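Long-range contact in Asp/Glu-specific dipeptidyl-peptidase (Flavobacterium psychrophilum, PDB 5JXF), which removes dipeptides from the N-terminus of oligopeptides as a serine peptidase strictly specific for Asp or Glu at the P1 position: residues V137-T148 with N196-K207. Numbering follows the deposited sequence.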
ATOM      1  N   VAL A 137     -35.159  15.696   4.439  1.00 45.30           N
ATOM      2  CA  VAL A 137     -35.622  15.950   5.788  1.00 49.44           C
ATOM      3  C   VAL A 137     -34.529  15.706   6.823  1.00 48.19           C
ATOM      4  O   VAL A 137     -33.558  14.981   6.586  1.00 42.80           O
ATOM      5  CB  VAL A 137     -36.845  15.088   6.126  1.00 45.39           C
ATOM      6  CG1 VAL A 137     -37.937  15.245   5.038  1.00 48.54           C
ATOM      7  CG2 VAL A 137     -36.445  13.639   6.299  1.00 44.20           C
ATOM      8  N   VAL A 138     -34.706  16.341   7.971  1.00 44.34           N
ATOM      9  CA  VAL A 138     -33.793  16.237   9.099  1.00 33.70           C
ATOM     10  C   VAL A 138     -34.666  16.018  10.326  1.00 37.68           C
ATOM     11  O   VAL A 138     -35.571  16.811  10.592  1.00 39.55           O
ATOM     12  CB  VAL A 138     -32.935  17.511   9.248  1.00 39.74           C
ATOM     13  CG1 VAL A 138     -32.383  17.634  10.637  1.00 45.78           C
ATOM     14  CG2 VAL A 138     -31.808  17.533   8.202  1.00 42.47           C
ATOM     15  N   THR A 139     -34.400  14.954  11.070  1.00 37.67           N
ATOM     16  CA  THR A 139     -35.271  14.532  12.152  1.00 39.31           C
ATOM     17  C   THR A 139     -34.640  14.625  13.534  1.00 38.58           C
ATOM     18  O   THR A 139     -33.621  13.988  13.799  1.00 41.85           O
ATOM     19  CB  THR A 139     -35.712  13.074  11.936  1.00 44.23           C
ATOM     20  OG1 THR A 139     -36.407  12.959  10.686  1.00 47.61           O
ATOM     21  CG2 THR A 139     -36.590  12.602  13.092  1.00 42.21           C
ATOM     22  N   PHE A 140     -35.262  15.385  14.426  1.00 37.03           N
ATOM     23  CA  PHE A 140     -34.821  15.454  15.815  1.00 38.70           C
ATOM     24  C   PHE A 140     -35.555  14.484  16.720  1.00 45.18           C
ATOM     25  O   PHE A 140     -36.768  14.268  16.569  1.00 49.87           O
ATOM     26  CB  PHE A 140     -34.988  16.884  16.344  1.00 34.26           C
ATOM     27  CG  PHE A 140     -34.053  17.857  15.706  1.00 35.76           C
ATOM     28  CD1 PHE A 140     -34.330  18.386  14.458  1.00 31.60           C
ATOM     29  CD2 PHE A 140     -32.881  18.226  16.343  1.00 36.32           C
ATOM     30  CE1 PHE A 140     -33.456  19.299  13.853  1.00 32.36           C
ATOM     31  CE2 PHE A 140     -32.001  19.128  15.752  1.00 33.96           C
ATOM     32  CZ  PHE A 140     -32.293  19.667  14.500  1.00 34.41           C
ATOM     33  N   ILE A 141     -34.824  13.886  17.660  1.00 42.30           N
ATOM     34  CA  ILE A 141     -35.450  12.995  18.632  1.00 38.72           C
ATOM     35  C   ILE A 141     -35.945  13.749  19.880  1.00 39.64           C
ATOM     36  O   ILE A 141     -35.158  14.393  20.596  1.00 38.33           O
ATOM     37  CB  ILE A 141     -34.506  11.882  19.099  1.00 46.43           C
ATOM     38  CG1 ILE A 141     -34.015  11.049  17.906  1.00 49.49           C
ATOM     39  CG2 ILE A 141     -35.247  10.976  20.105  1.00 44.00           C
ATOM     40  CD1 ILE A 141     -35.142  10.556  17.015  1.00 50.28           C
ATOM     41  N   VAL A 142     -37.253  13.683  20.125  1.00 38.78           N
ATOM     42  CA  VAL A 142     -37.847  14.322  21.311  1.00 33.60           C
ATOM     43  C   VAL A 142     -37.702  13.404  22.511  1.00 36.69           C
ATOM     44  O   VAL A 142     -37.256  13.821  23.570  1.00 47.28           O
ATOM     45  CB  VAL A 142     -39.350  14.667  21.078  1.00 37.98           C
ATOM     46  CG1 VAL A 142     -39.985  15.319  22.340  1.00 38.96           C
ATOM     47  CG2 VAL A 142     -39.469  15.626  19.870  1.00 33.66           C
ATOM     48  N   SER A 143     -38.039  12.132  22.335  1.00 39.48           N
ATOM     49  CA  SER A 143     -38.050  11.202  23.456  1.00 38.75           C
ATOM     50  C   SER A 143     -37.985   9.761  22.974  1.00 46.44           C
ATOM     51  O   SER A 143     -38.364   9.463  21.849  1.00 41.93           O
ATOM     52  CB  SER A 143     -39.312  11.407  24.312  1.00 38.64           C
ATOM     53  OG  SER A 143     -40.458  10.897  23.652  1.00 44.96           O
ATOM     54  N   ILE A 144     -37.511   8.883  23.853  1.00 55.33           N
ATOM     55  CA  ILE A 144     -37.285   7.471  23.565  1.00 53.29           C
ATOM     56  C   ILE A 144     -38.119   6.620  24.528  1.00 63.44           C
ATOM     57  O   ILE A 144     -37.870   6.613  25.734  1.00 68.19           O
ATOM     58  CB  ILE A 144     -35.796   7.127  23.696  1.00 52.02           C
ATOM     59  CG1 ILE A 144     -34.982   7.930  22.673  1.00 54.30           C
ATOM     60  CG2 ILE A 144     -35.544   5.640  23.496  1.00 50.87           C
ATOM     61  CD1 ILE A 144     -33.483   7.832  22.865  1.00 53.07           C
ATOM     62  N   ASN A 145     -39.106   5.908  23.995  1.00 62.47           N
ATOM     63  CA  ASN A 145     -40.124   5.282  24.837  1.00 61.97           C
ATOM     64  C   ASN A 145     -40.340   3.794  24.577  1.00 58.93           C
ATOM     65  O   ASN A 145     -40.780   3.387  23.504  1.00 64.54           O
ATOM     66  CB  ASN A 145     -41.437   6.037  24.662  1.00 60.37           C
ATOM     67  CG  ASN A 145     -41.256   7.534  24.791  1.00 62.67           C
ATOM     68  OD1 ASN A 145     -40.913   8.222  23.828  1.00 67.98           O
ATOM     69  ND2 ASN A 145     -41.460   8.044  25.990  1.00 61.57           N
ATOM     70  N   ASP A 146     -40.026   2.978  25.571  1.00 51.88           N
ATOM     71  CA  ASP A 146     -40.231   1.545  25.444  1.00 62.23           C
ATOM     72  C   ASP A 146     -41.721   1.214  25.354  1.00 71.17           C
ATOM     73  O   ASP A 146     -42.519   1.657  26.183  1.00 72.13           O
ATOM     74  CB  ASP A 146     -39.604   0.807  26.622  1.00 71.62           C
ATOM     75  CG  ASP A 146     -39.548  -0.698  26.407  1.00 81.08           C
ATOM     76  OD1 ASP A 146     -40.433  -1.248  25.714  1.00 78.93           O
ATOM     77  OD2 ASP A 146     -38.613  -1.333  26.939  1.00 86.33           O
ATOM     78  N   VAL A 147     -42.082   0.422  24.346  1.00 71.44           N
ATOM     79  CA  VAL A 147     -43.475   0.034  24.133  1.00 67.59           C
ATOM     80  C   VAL A 147     -43.591  -1.451  23.810  1.00 67.41           C
ATOM     81  O   VAL A 147     -44.512  -1.866  23.107  1.00 68.57           O
ATOM     82  CB  VAL A 147     -44.124   0.847  22.992  1.00 66.54           C
ATOM     83  CG1 VAL A 147     -44.303   2.308  23.400  1.00 62.02           C
ATOM     84  CG2 VAL A 147     -43.292   0.740  21.738  1.00 65.33           C
ATOM     85  N   THR A 148     -42.651  -2.243  24.329  1.00 70.66           N
ATOM     86  CA  THR A 148     -42.617  -3.686  24.097  1.00 70.24           C
ATOM     87  C   THR A 148     -43.946  -4.348  24.471  1.00 80.28           C
ATOM     88  O   THR A 148     -44.576  -4.996  23.630  1.00 85.88           O
ATOM     89  CB  THR A 148     -41.491  -4.367  24.900  1.00 70.64           C
ATOM     90  OG1 THR A 148     -40.254  -3.675  24.693  1.00 72.79           O
ATOM     91  CG2 THR A 148     -41.335  -5.814  24.468  1.00 70.42           C
ATOM     92  N   ASN A 196     -37.260  -8.826  20.245  1.00 67.15           N
ATOM     93  CA  ASN A 196     -37.451  -8.985  21.684  1.00 74.46           C
ATOM     94  C   ASN A 196     -37.829  -7.684  22.381  1.00 74.51           C
ATOM     95  O   ASN A 196     -38.204  -7.679  23.551  1.00 68.60           O
ATOM     96  CB  ASN A 196     -36.186  -9.553  22.327  1.00 79.54           C
ATOM     97  CG  ASN A 196     -35.982 -11.017  22.014  1.00 81.33           C
ATOM     98  OD1 ASN A 196     -36.634 -11.881  22.599  1.00 84.77           O
ATOM     99  ND2 ASN A 196     -35.057 -11.308  21.104  1.00 82.25           N
ATOM    100  N   GLN A 197     -37.727  -6.571  21.666  1.00 76.49           N
ATOM    101  CA  GLN A 197     -38.006  -5.273  22.267  1.00 67.17           C
ATOM    102  C   GLN A 197     -38.512  -4.281  21.224  1.00 66.48           C
ATOM    103  O   GLN A 197     -38.065  -4.289  20.081  1.00 65.90           O
ATOM    104  CB  GLN A 197     -36.752  -4.728  22.969  1.00 64.29           C
ATOM    105  CG  GLN A 197     -36.950  -3.371  23.633  1.00 66.37           C
ATOM    106  CD  GLN A 197     -35.733  -2.896  24.412  1.00 77.62           C
ATOM    107  OE1 GLN A 197     -34.650  -3.480  24.332  1.00 74.43           O
ATOM    108  NE2 GLN A 197     -35.917  -1.831  25.185  1.00 80.59           N
ATOM    109  N   TYR A 198     -39.453  -3.433  21.619  1.00 65.85           N
ATOM    110  CA  TYR A 198     -39.992  -2.420  20.719  1.00 65.45           C
ATOM    111  C   TYR A 198     -39.978  -1.052  21.390  1.00 64.72           C
ATOM    112  O   TYR A 198     -40.488  -0.888  22.507  1.00 66.91           O
ATOM    113  CB  TYR A 198     -41.410  -2.787  20.272  1.00 66.45           C
ATOM    114  CG  TYR A 198     -41.459  -4.005  19.383  1.00 67.64           C
ATOM    115  CD1 TYR A 198     -41.516  -5.285  19.925  1.00 68.05           C
ATOM    116  CD2 TYR A 198     -41.434  -3.879  17.999  1.00 68.97           C
ATOM    117  CE1 TYR A 198     -41.556  -6.409  19.107  1.00 65.82           C
ATOM    118  CE2 TYR A 198     -41.479  -4.996  17.176  1.00 68.33           C
ATOM    119  CZ  TYR A 198     -41.540  -6.257  17.734  1.00 70.19           C
ATOM    120  OH  TYR A 198     -41.576  -7.368  16.915  1.00 76.42           O
ATOM    121  N   ILE A 199     -39.379  -0.078  20.707  1.00 57.02           N
ATOM    122  CA  ILE A 199     -39.238   1.268  21.242  1.00 58.97           C
ATOM    123  C   ILE A 199     -39.820   2.293  20.293  1.00 59.83           C
ATOM    124  O   ILE A 199     -39.533   2.253  19.089  1.00 54.03           O
ATOM    125  CB  ILE A 199     -37.770   1.630  21.490  1.00 63.14           C
ATOM    126  CG1 ILE A 199     -37.166   0.735  22.570  1.00 66.71           C
ATOM    127  CG2 ILE A 199     -37.640   3.107  21.863  1.00 57.32           C
ATOM    128  CD1 ILE A 199     -35.652   0.866  22.674  1.00 65.81           C
ATOM    129  N   LEU A 200     -40.622   3.207  20.841  1.00 51.99           N
ATOM    130  CA  LEU A 200     -41.202   4.307  20.076  1.00 51.55           C
ATOM    131  C   LEU A 200     -40.447   5.602  20.275  1.00 52.35           C
ATOM    132  O   LEU A 200     -40.151   6.006  21.397  1.00 50.00           O
ATOM    133  CB  LEU A 200     -42.680   4.520  20.453  1.00 57.66           C
ATOM    134  CG  LEU A 200     -43.412   5.702  19.791  1.00 54.30           C
ATOM    135  CD1 LEU A 200     -44.900   5.392  19.656  1.00 59.29           C
ATOM    136  CD2 LEU A 200     -43.225   7.020  20.536  1.00 51.43           C
ATOM    137  N   PHE A 201     -40.203   6.275  19.157  1.00 48.48           N
ATOM    138  CA  PHE A 201     -39.514   7.547  19.128  1.00 44.86           C
ATOM    139  C   PHE A 201     -40.481   8.642  18.725  1.00 50.78           C
ATOM    140  O   PHE A 201     -41.051   8.615  17.631  1.00 48.24           O
ATOM    141  CB  PHE A 201     -38.327   7.500  18.145  1.00 39.98           C
ATOM    142  CG  PHE A 201     -37.209   6.599  18.584  1.00 42.68           C
ATOM    143  CD1 PHE A 201     -37.348   5.219  18.527  1.00 51.87           C
ATOM    144  CD2 PHE A 201     -36.007   7.132  19.026  1.00 46.28           C
ATOM    145  CE1 PHE A 201     -36.312   4.380  18.921  1.00 52.90           C
ATOM    146  CE2 PHE A 201     -34.971   6.304  19.427  1.00 51.33           C
ATOM    147  CZ  PHE A 201     -35.120   4.925  19.372  1.00 48.92           C
ATOM    148  N   VAL A 202     -40.680   9.591  19.629  1.00 49.76           N
ATOM    149  CA  VAL A 202     -41.353  10.826  19.294  1.00 47.28           C
ATOM    150  C   VAL A 202     -40.325  11.718  18.621  1.00 44.80           C
ATOM    151  O   VAL A 202     -39.208  11.869  19.116  1.00 41.12           O
ATOM    152  CB  VAL A 202     -41.923  11.548  20.527  1.00 37.77           C
ATOM    153  CG1 VAL A 202     -42.530  12.868  20.099  1.00 37.30           C
ATOM    154  CG2 VAL A 202     -42.954  10.676  21.246  1.00 42.35           C
ATOM    155  N   THR A 203     -40.703  12.315  17.499  1.00 37.39           N
ATOM    156  CA  THR A 203     -39.748  13.040  16.691  1.00 35.62           C
ATOM    157  C   THR A 203     -40.355  14.272  16.082  1.00 34.31           C
ATOM    158  O   THR A 203     -41.600  14.407  15.986  1.00 41.11           O
ATOM    159  CB  THR A 203     -39.202  12.172  15.528  1.00 44.41           C
ATOM    160  OG1 THR A 203     -40.232  12.005  14.544  1.00 48.85           O
ATOM    161  CG2 THR A 203     -38.735  10.800  16.026  1.00 42.13           C
ATOM    162  N   GLU A 204     -39.471  15.176  15.688  1.00 33.35           N
ATOM    163  CA  GLU A 204     -39.823  16.346  14.898  1.00 48.19           C
ATOM    164  C   GLU A 204     -39.099  16.265  13.554  1.00 41.92           C
ATOM    165  O   GLU A 204     -37.870  16.264  13.498  1.00 36.86           O
ATOM    166  CB  GLU A 204     -39.454  17.645  15.624  1.00 37.85           C
ATOM    167  CG  GLU A 204     -40.078  17.792  17.003  1.00 48.06           C
ATOM    168  CD  GLU A 204     -39.887  19.196  17.582  1.00 63.79           C
ATOM    169  OE1 GLU A 204     -38.992  19.937  17.088  1.00 71.79           O
ATOM    170  OE2 GLU A 204     -40.637  19.553  18.530  1.00 58.17           O
ATOM    171  N   VAL A 205     -39.871  16.210  12.475  1.00 41.32           N
ATOM    172  CA  VAL A 205     -39.300  16.092  11.143  1.00 38.97           C
ATOM    173  C   VAL A 205     -39.291  17.411  10.413  1.00 40.45           C
ATOM    174  O   VAL A 205     -40.334  17.891   9.973  1.00 43.20           O
ATOM    175  CB  VAL A 205     -40.075  15.073  10.311  1.00 44.19           C
ATOM    176  CG1 VAL A 205     -39.352  14.814   8.977  1.00 38.04           C
ATOM    177  CG2 VAL A 205     -40.234  13.790  11.101  1.00 42.42           C
ATOM    178  N   PHE A 206     -38.125  18.025  10.285  1.00 35.37           N
ATOM    179  CA  PHE A 206     -38.067  19.262   9.518  1.00 37.88           C
ATOM    180  C   PHE A 206     -37.915  18.936   8.023  1.00 44.02           C
ATOM    181  O   PHE A 206     -37.271  17.951   7.663  1.00 46.05           O
ATOM    182  CB  PHE A 206     -36.929  20.159  10.042  1.00 34.32           C
ATOM    183  CG  PHE A 206     -37.196  20.697  11.433  1.00 37.53           C
ATOM    184  CD1 PHE A 206     -37.018  19.880  12.549  1.00 32.87           C
ATOM    185  CD2 PHE A 206     -37.679  21.995  11.619  1.00 36.17           C
ATOM    186  CE1 PHE A 206     -37.276  20.353  13.809  1.00 36.80           C
ATOM    187  CE2 PHE A 206     -37.961  22.467  12.885  1.00 39.33           C
ATOM    188  CZ  PHE A 206     -37.766  21.645  13.987  1.00 43.47           C
ATOM    189  N   LYS A 207     -38.527  19.746   7.162  1.00 46.91           N
ATOM    190  CA  LYS A 207     -38.663  19.392   5.751  1.00 44.55           C
ATOM    191  C   LYS A 207     -38.166  20.491   4.825  1.00 48.07           C
ATOM    192  O   LYS A 207     -38.277  20.392   3.602  1.00 52.46           O
ATOM    193  CB  LYS A 207     -40.132  19.046   5.435  1.00 47.27           C
ATOM    194  CG  LYS A 207     -40.579  17.714   6.055  1.00 49.04           C
ATOM    195  CD  LYS A 207     -42.091  17.462   5.890  1.00 63.14           C
ATOM    196  CE  LYS A 207     -42.708  16.773   7.124  1.00 64.38           C
ATOM    197  NZ  LYS A 207     -42.903  17.692   8.308  1.00 62.60           N
TER
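Val-138 and Phe-206 exchange two backbone hydrogen bonds, as do Phe-140 with Glu-204 and Asn-145 with Leu-200, which identifies 138-146 and 197-206 as antiparallel neighbours in the sheet that includes 239-245, with 186-192 flanking 197-206 opposite. A classic beta bulge shifts the register: Val-142 N gives a 2.9 Å bond to Val-202 O, and Ser-143 N adds a weak one to the same oxygen. Val-142, the extra residue, points its CB toward the partner strand, its CG2 3.6 Å from Glu-204 CG; the carboxylate beyond accepts from Trp-184 and Gln-185. On one face Phe-140 CD1 meets Phe-206 CE1 at 3.6 Å, the ring planes inclined at 81°, and Tyr-261 touches both rings. On the other, Ile-144 reaches Phe-201 CE2 with CG1 (3.6 Å), while its CG2, anti to the backbone N (CG1 at chi1 -62°), is directed to Ile-199 CG2. At the far end Asp-146 forms an Asx turn: OD1 accepts from Thr-148 N at 2.8 Å and, by its syn lone pair, from Thr-148 OG1 at 2.6 Å. That hydroxyl in turn receives Tyr-198 N at 3.2 Å, nearly straight at 171°. A valine in place of Thr-148 would probably leave Tyr-198 N without this acceptor and Asp-146 OD1 with one donor fewer. Away from the active site, backbone bonds and apolar pairs interrupted by polar residues thus join the strands, and Thr-148 ties helix 148-151 to 197-206.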